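Local structure of similar to hydroxylamine oxidoreductase (Kuenenia stuttgartiensis, 6H5L) at residues 39-45 / 179-185; 45-50 / 193-197. The protein is a heme c-rich subunit of a reducing HAO-like complex and probably works as an oxidoreductase, passing electrons along its chain of hemes. All coordinates share one frame; numbering follows the deposited sequence.

Interaction 1 of 2, residues 39-45 / 179-185; sequences GPFTKYF and TIVPWYA. With HEC (heme c), chain F.
Tyr184, whose ring edge meets Phe45, ends in a hydroxyl gripped twice: Tyr184 OH is hydrogen-bonded to Asp200 OD1 and to Gln48 NE2. Those two bonds probably help hold the ring with its CD1/CE1 edge turned to one face of Phe45. The pair is a T-shaped (edge-to-face) stack, centroids 5.2 Å apart and planes at 61°, and the nearest atoms are Phe45 CE2 and Tyr184 CE1 at 3.6 Å. Phe45 is aimed there by a chi1 of 69°, its CG lodged between the backbone N and the carbonyl carbon. Its CD1 also rests on Ala185 CB at 3.5 Å, and its CZ approaches Thr179 CB. Cutting Phe45 back to an alanine is likely to leave the Tyr184 edge without its facing ring and open a gap beside Ala185. Phe41 comes in edge-on: its CE2 lies 3.3 Å from Ile180 O, near the ring plane, with Pro182 alongside. A water accepts from Phe41 N at 3.1 Å and may bridge to Thr179 O, though the second leg is doubtfully short. On the far side of 179-185, Trp183 NE1 lies 3.5 Å from heme CMB, and Val181 CG1 is 3.7 Å from heme CMA. Aromatic and aliphatic contacts thus join the loop to a junction of two helices that lines a heme pocket, without a direct hydrogen bond between the segments.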
# COMPACT_ATOMS: atom_id res chain seq x y z
N GLY A 39 -0.27 57.16 -24.29
CA GLY A 39 0.03 58.21 -23.35
C GLY A 39 0.01 59.58 -23.99
O GLY A 39 -0.34 59.74 -25.16
N PRO A 40 0.40 60.60 -23.23
CA PRO A 40 0.40 61.97 -23.78
C PRO A 40 1.28 62.14 -25.01
O PRO A 40 1.04 63.05 -25.81
CB PRO A 40 0.91 62.82 -22.61
CG PRO A 40 1.64 61.85 -21.72
CD PRO A 40 0.89 60.56 -21.84
N PHE A 41 2.30 61.29 -25.19
CA PHE A 41 3.17 61.35 -26.35
C PHE A 41 2.87 60.24 -27.35
O PHE A 41 3.78 59.72 -28.01
CB PHE A 41 4.64 61.28 -25.91
CG PHE A 41 4.97 62.22 -24.78
CD1 PHE A 41 4.85 63.59 -24.95
CD2 PHE A 41 5.39 61.73 -23.56
CE1 PHE A 41 5.15 64.45 -23.91
CE2 PHE A 41 5.68 62.58 -22.52
CZ PHE A 41 5.56 63.95 -22.69
N THR A 42 1.59 59.86 -27.48
CA THR A 42 1.21 58.77 -28.38
C THR A 42 1.52 59.10 -29.84
O THR A 42 1.77 58.19 -30.63
CB THR A 42 -0.28 58.46 -28.21
OG1 THR A 42 -0.67 57.49 -29.20
CG2 THR A 42 -1.12 59.72 -28.37
N LYS A 43 1.53 60.38 -30.20
CA LYS A 43 1.78 60.80 -31.57
C LYS A 43 3.27 60.92 -31.89
O LYS A 43 3.61 61.23 -33.04
CB LYS A 43 1.10 62.14 -31.82
CG LYS A 43 -0.42 62.12 -31.66
CD LYS A 43 -1.07 61.24 -32.72
CE LYS A 43 -2.59 61.33 -32.65
NZ LYS A 43 -3.24 60.56 -33.75
N TYR A 44 4.15 60.69 -30.92
CA TYR A 44 5.58 60.85 -31.13
C TYR A 44 6.30 59.53 -31.39
O TYR A 44 7.49 59.56 -31.73
CB TYR A 44 6.21 61.55 -29.92
CG TYR A 44 5.78 62.99 -29.76
CD1 TYR A 44 4.54 63.32 -29.23
CD2 TYR A 44 6.62 64.03 -30.15
CE1 TYR A 44 4.15 64.63 -29.10
CE2 TYR A 44 6.24 65.35 -30.01
CZ TYR A 44 5.00 65.65 -29.49
OH TYR A 44 4.61 66.96 -29.34
N PHE A 45 5.63 58.40 -31.23
CA PHE A 45 6.24 57.10 -31.49
C PHE A 45 5.15 56.12 -31.90
O PHE A 45 3.96 56.44 -31.88
CB PHE A 45 7.02 56.60 -30.27
CG PHE A 45 6.15 56.21 -29.10
CD1 PHE A 45 5.69 57.17 -28.21
CD2 PHE A 45 5.79 54.89 -28.89
CE1 PHE A 45 4.90 56.82 -27.14
CE2 PHE A 45 4.99 54.53 -27.83
CZ PHE A 45 4.54 55.50 -26.94
N THR A 179 5.09 54.34 -20.74
CA THR A 179 5.09 55.24 -21.89
C THR A 179 4.83 56.70 -21.54
O THR A 179 4.87 57.55 -22.43
CB THR A 179 4.04 54.77 -22.92
OG1 THR A 179 2.73 54.94 -22.37
CG2 THR A 179 4.26 53.31 -23.27
N ILE A 180 4.58 57.02 -20.26
CA ILE A 180 4.31 58.41 -19.92
C ILE A 180 5.60 59.21 -19.81
O ILE A 180 5.61 60.43 -20.02
CB ILE A 180 3.47 58.52 -18.64
CG1 ILE A 180 2.83 59.90 -18.53
CG2 ILE A 180 4.33 58.23 -17.41
CD1 ILE A 180 1.96 60.08 -17.30
N VAL A 181 6.71 58.55 -19.48
CA VAL A 181 7.98 59.27 -19.33
C VAL A 181 8.47 59.72 -20.69
O VAL A 181 8.30 58.98 -21.68
CB VAL A 181 9.01 58.39 -18.61
CG1 VAL A 181 8.59 58.16 -17.17
CG2 VAL A 181 9.18 57.06 -19.34
N PRO A 182 9.07 60.91 -20.81
CA PRO A 182 9.39 61.43 -22.15
C PRO A 182 10.53 60.71 -22.84
O PRO A 182 10.62 60.78 -24.07
CB PRO A 182 9.75 62.90 -21.87
CG PRO A 182 10.25 62.89 -20.46
CD PRO A 182 9.44 61.85 -19.74
N TRP A 183 11.41 60.03 -22.11
CA TRP A 183 12.55 59.38 -22.74
C TRP A 183 12.19 58.07 -23.42
O TRP A 183 13.05 57.47 -24.08
CB TRP A 183 13.67 59.15 -21.72
CG TRP A 183 13.26 58.41 -20.49
CD1 TRP A 183 13.22 57.06 -20.31
CD2 TRP A 183 12.85 58.99 -19.24
NE1 TRP A 183 12.81 56.76 -19.03
CE2 TRP A 183 12.57 57.93 -18.36
CE3 TRP A 183 12.69 60.31 -18.79
CZ2 TRP A 183 12.15 58.14 -17.05
CZ3 TRP A 183 12.26 60.52 -17.49
CH2 TRP A 183 11.99 59.44 -16.64
N TYR A 184 10.94 57.60 -23.28
CA TYR A 184 10.50 56.45 -24.06
C TYR A 184 10.31 56.83 -25.52
O TYR A 184 10.87 56.18 -26.42
CB TYR A 184 9.21 55.88 -23.47
CG TYR A 184 8.77 54.55 -24.06
CD1 TYR A 184 8.13 54.49 -25.30
CD2 TYR A 184 8.97 53.36 -23.38
CE1 TYR A 184 7.73 53.28 -25.84
CE2 TYR A 184 8.57 52.14 -23.91
CZ TYR A 184 7.94 52.11 -25.14
OH TYR A 184 7.54 50.92 -25.69
N ALA A 185 9.53 57.88 -25.78
CA ALA A 185 9.29 58.32 -27.15
C ALA A 185 10.57 58.85 -27.79
O ALA A 185 10.79 58.68 -28.99
CB ALA A 185 8.20 59.39 -27.18
FE HEC F . 9.88 50.06 -14.87
CHA HEC F . 9.43 51.38 -11.78
CHB HEC F . 9.47 53.01 -16.36
CHC HEC F . 11.51 48.85 -17.74
CHD HEC F . 9.72 46.89 -13.70
NA HEC F . 9.50 51.87 -14.19
C1A HEC F . 9.37 52.24 -12.86
C2A HEC F . 9.18 53.68 -12.84
C3A HEC F . 9.19 54.12 -14.10
C4A HEC F . 9.39 52.99 -14.98
CMA HEC F . 9.02 55.59 -14.55
CAA HEC F . 8.99 54.58 -11.59
CBA HEC F . 7.75 54.15 -10.82
CGA HEC F . 6.55 54.91 -11.34
O1A HEC F . 5.55 54.24 -11.68
O2A HEC F . 6.61 56.16 -11.41
NB HEC F . 10.35 50.77 -16.76
C1B HEC F . 10.20 52.10 -17.09
C2B HEC F . 10.94 52.36 -18.31
C3B HEC F . 11.51 51.19 -18.71
C4B HEC F . 11.14 50.18 -17.73
CMB HEC F . 10.97 53.77 -18.94
CAB HEC F . 12.41 50.82 -19.92
CBB HEC F . 12.37 51.77 -21.14
NC HEC F . 10.47 48.20 -15.62
C1C HEC F . 11.19 47.93 -16.77
C2C HEC F . 11.64 46.55 -16.71
C3C HEC F . 11.05 45.97 -15.64
C4C HEC F . 10.36 47.02 -14.91
CMC HEC F . 12.35 45.81 -17.87
CAC HEC F . 11.15 44.50 -15.19
CBC HEC F . 12.60 44.10 -14.86
ND HEC F . 9.62 49.26 -13.01
C1D HEC F . 9.56 47.89 -12.76
C2D HEC F . 9.31 47.68 -11.35
C3D HEC F . 9.21 49.10 -10.74
C4D HEC F . 9.43 50.00 -11.85
CMD HEC F . 9.16 46.32 -10.64
CAD HEC F . 8.96 49.50 -9.27
CBD HEC F . 9.92 48.78 -8.33
CGD HEC F . 9.63 49.20 -6.92
O1D HEC F . 8.85 50.17 -6.75
O2D HEC F . 10.17 48.57 -5.97
O HOH W 1 3.41 58.72 -23.94
O HOH W 2 11.88 50.13 -14.19

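Interaction 2 of 2, residues 45-50 / 193-197; sequences FKAQML and LYGQH. With HEC (heme c), chain F.
Gln48 lays its side chain over Tyr194 and along Leu193, and its amide is used at both ends. The chain is extended beyond CG (chi2 176°), which carries the amide past the ring to the backbone beyond. There, besides its stronger bond to Tyr184 OH, Gln48 NE2 gives a weak, nearly straight one to Gln196 O at 3.3 Å; Leu193 O is just as near, but the angle is too poor for a bond. Leu193 O instead accepts from Gln196 N, at 3.2 Å. At the other end Gln48 OE1 accepts from a water at 2.6 Å, and the same water is hydrogen-bonded to His197 ND1. Gln196 sits at the N-cap of helix 197-202, which holds the two cysteines of a CxxCH heme-attachment motif, so the Gln48 amide meets the backbone just where that helix begins. The Gln196 side chain packs on a heme c, its OE1 3.5 Å from CBB. The aliphatic part of Gln48 makes a CH-pi contact, CG 4.1 Å from the Tyr194 centroid and 19° off the ring normal. Tyr194 OH then takes the Met49 N-H, at 3.2 Å and a bent 137°, while Met49 CE packs by Tyr194 CE1 at 3.6 Å. From the second subunit, another copy of this protein, Tyr362 meets the His197 ring and Ser365 packs on Met49 and Leu50.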
# COMPACT_ATOMS: atom_id res chain seq x y z
N PHE A 45 5.63 58.40 -31.23
CA PHE A 45 6.24 57.10 -31.49
C PHE A 45 5.15 56.12 -31.90
O PHE A 45 3.96 56.44 -31.88
CB PHE A 45 7.02 56.60 -30.27
CG PHE A 45 6.15 56.21 -29.10
CD1 PHE A 45 5.69 57.17 -28.21
CD2 PHE A 45 5.79 54.89 -28.89
CE1 PHE A 45 4.90 56.82 -27.14
CE2 PHE A 45 4.99 54.53 -27.83
CZ PHE A 45 4.54 55.50 -26.94
N LYS A 46 5.58 54.92 -32.27
CA LYS A 46 4.68 53.82 -32.59
C LYS A 46 4.96 52.66 -31.64
O LYS A 46 6.08 52.48 -31.16
CB LYS A 46 4.82 53.36 -34.04
CG LYS A 46 4.43 54.42 -35.06
CD LYS A 46 4.28 53.83 -36.45
CE LYS A 46 3.80 54.88 -37.44
NZ LYS A 46 3.43 54.28 -38.75
N ALA A 47 3.92 51.87 -31.38
CA ALA A 47 4.04 50.77 -30.43
C ALA A 47 4.88 49.64 -31.01
O ALA A 47 4.92 49.42 -32.22
CB ALA A 47 2.66 50.24 -30.05
N GLN A 48 5.58 48.93 -30.13
CA GLN A 48 6.28 47.72 -30.53
C GLN A 48 5.27 46.64 -30.88
O GLN A 48 4.11 46.66 -30.44
CB GLN A 48 7.22 47.25 -29.42
CG GLN A 48 8.31 48.25 -29.08
CD GLN A 48 9.18 47.80 -27.92
OE1 GLN A 48 9.84 46.76 -27.99
NE2 GLN A 48 9.19 48.59 -26.85
N MET A 49 5.71 45.67 -31.69
CA MET A 49 4.81 44.65 -32.21
C MET A 49 4.10 43.90 -31.09
O MET A 49 2.88 43.68 -31.14
CB MET A 49 5.59 43.67 -33.09
CG MET A 49 6.08 44.25 -34.40
SD MET A 49 7.22 43.14 -35.25
CE MET A 49 8.65 43.23 -34.17
N LEU A 50 4.84 43.51 -30.05
CA LEU A 50 4.28 42.69 -28.98
C LEU A 50 3.30 43.44 -28.09
O LEU A 50 2.69 42.82 -27.21
CB LEU A 50 5.40 42.11 -28.13
CG LEU A 50 6.28 41.06 -28.81
CD1 LEU A 50 7.66 41.04 -28.18
CD2 LEU A 50 5.62 39.69 -28.72
N LEU A 193 13.57 52.16 -30.38
CA LEU A 193 12.27 51.76 -29.83
C LEU A 193 12.31 50.34 -29.29
O LEU A 193 11.85 50.07 -28.17
CB LEU A 193 11.19 51.89 -30.89
CG LEU A 193 9.83 51.28 -30.53
CD1 LEU A 193 9.14 52.07 -29.44
CD2 LEU A 193 8.95 51.14 -31.76
N TYR A 194 12.87 49.41 -30.07
CA TYR A 194 12.91 48.01 -29.66
C TYR A 194 14.04 47.71 -28.69
O TYR A 194 14.11 46.57 -28.20
CB TYR A 194 13.01 47.12 -30.89
CG TYR A 194 11.69 46.99 -31.62
CD1 TYR A 194 10.77 46.01 -31.26
CD2 TYR A 194 11.35 47.86 -32.64
CE1 TYR A 194 9.56 45.89 -31.91
CE2 TYR A 194 10.14 47.75 -33.30
CZ TYR A 194 9.25 46.77 -32.93
OH TYR A 194 8.05 46.66 -33.59
N GLY A 195 14.91 48.67 -28.40
CA GLY A 195 15.81 48.52 -27.27
C GLY A 195 15.08 48.49 -25.94
O GLY A 195 15.63 48.00 -24.95
N GLN A 196 13.84 48.99 -25.91
CA GLN A 196 12.98 48.93 -24.74
C GLN A 196 12.08 47.69 -24.75
O GLN A 196 10.96 47.73 -24.23
CB GLN A 196 12.14 50.21 -24.66
CG GLN A 196 13.00 51.47 -24.72
CD GLN A 196 12.18 52.73 -24.82
OE1 GLN A 196 12.41 53.69 -24.09
NE2 GLN A 196 11.22 52.75 -25.74
N HIS A 197 12.56 46.60 -25.37
CA HIS A 197 11.78 45.36 -25.46
C HIS A 197 11.38 44.86 -24.09
O HIS A 197 10.22 44.50 -23.86
CB HIS A 197 12.60 44.31 -26.21
CG HIS A 197 12.03 42.93 -26.14
ND1 HIS A 197 11.18 42.43 -27.11
CD2 HIS A 197 12.21 41.93 -25.24
CE1 HIS A 197 10.85 41.19 -26.79
NE2 HIS A 197 11.46 40.86 -25.67
FE HEC F . 9.88 50.06 -14.87
CHA HEC F . 9.43 51.38 -11.78
CHB HEC F . 9.47 53.01 -16.36
CHC HEC F . 11.51 48.85 -17.74
CHD HEC F . 9.72 46.89 -13.70
NA HEC F . 9.50 51.87 -14.19
C1A HEC F . 9.37 52.24 -12.86
C2A HEC F . 9.18 53.68 -12.84
C3A HEC F . 9.19 54.12 -14.10
C4A HEC F . 9.39 52.99 -14.98
CMA HEC F . 9.02 55.59 -14.55
CAA HEC F . 8.99 54.58 -11.59
CBA HEC F . 7.75 54.15 -10.82
CGA HEC F . 6.55 54.91 -11.34
O1A HEC F . 5.55 54.24 -11.68
O2A HEC F . 6.61 56.16 -11.41
NB HEC F . 10.35 50.77 -16.76
C1B HEC F . 10.20 52.10 -17.09
C2B HEC F . 10.94 52.36 -18.31
C3B HEC F . 11.51 51.19 -18.71
C4B HEC F . 11.14 50.18 -17.73
CMB HEC F . 10.97 53.77 -18.94
CAB HEC F . 12.41 50.82 -19.92
CBB HEC F . 12.37 51.77 -21.14
NC HEC F . 10.47 48.20 -15.62
C1C HEC F . 11.19 47.93 -16.77
C2C HEC F . 11.64 46.55 -16.71
C3C HEC F . 11.05 45.97 -15.64
C4C HEC F . 10.36 47.02 -14.91
CMC HEC F . 12.35 45.81 -17.87
CAC HEC F . 11.15 44.50 -15.19
CBC HEC F . 12.60 44.10 -14.86
ND HEC F . 9.62 49.26 -13.01
C1D HEC F . 9.56 47.89 -12.76
C2D HEC F . 9.31 47.68 -11.35
C3D HEC F . 9.21 49.10 -10.74
C4D HEC F . 9.43 50.00 -11.85
CMD HEC F . 9.16 46.32 -10.64
CAD HEC F . 8.96 49.50 -9.27
CBD HEC F . 9.92 48.78 -8.33
CGD HEC F . 9.63 49.20 -6.92
O1D HEC F . 8.85 50.17 -6.75
O2D HEC F . 10.17 48.57 -5.97
O HOH W 3 9.60 44.17 -28.07
O HOH W 2 11.88 50.13 -14.19

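From the N terminus, the chain leaves helix 22-28 through a long loop, whose part 39-50 makes both contacts, before helix 51-54. Interaction 1 joins the first half of that part to the junction of helices 174-180 and 182-189, spanning 133 residues, just over half of them helical. Interaction 2 joins the next half to the turn entering helix 197-202. The segments alternate, so the two closures cross, and both sides advance in the same order along the chain. Phe45 belongs to both, and Tyr184 and Gln48 tie them directly. Together they lay the N-terminal loop against the 174-189 helices and the turn before helix 197-202, both touching the same heme c; the second subunit reaches interaction 2 alone.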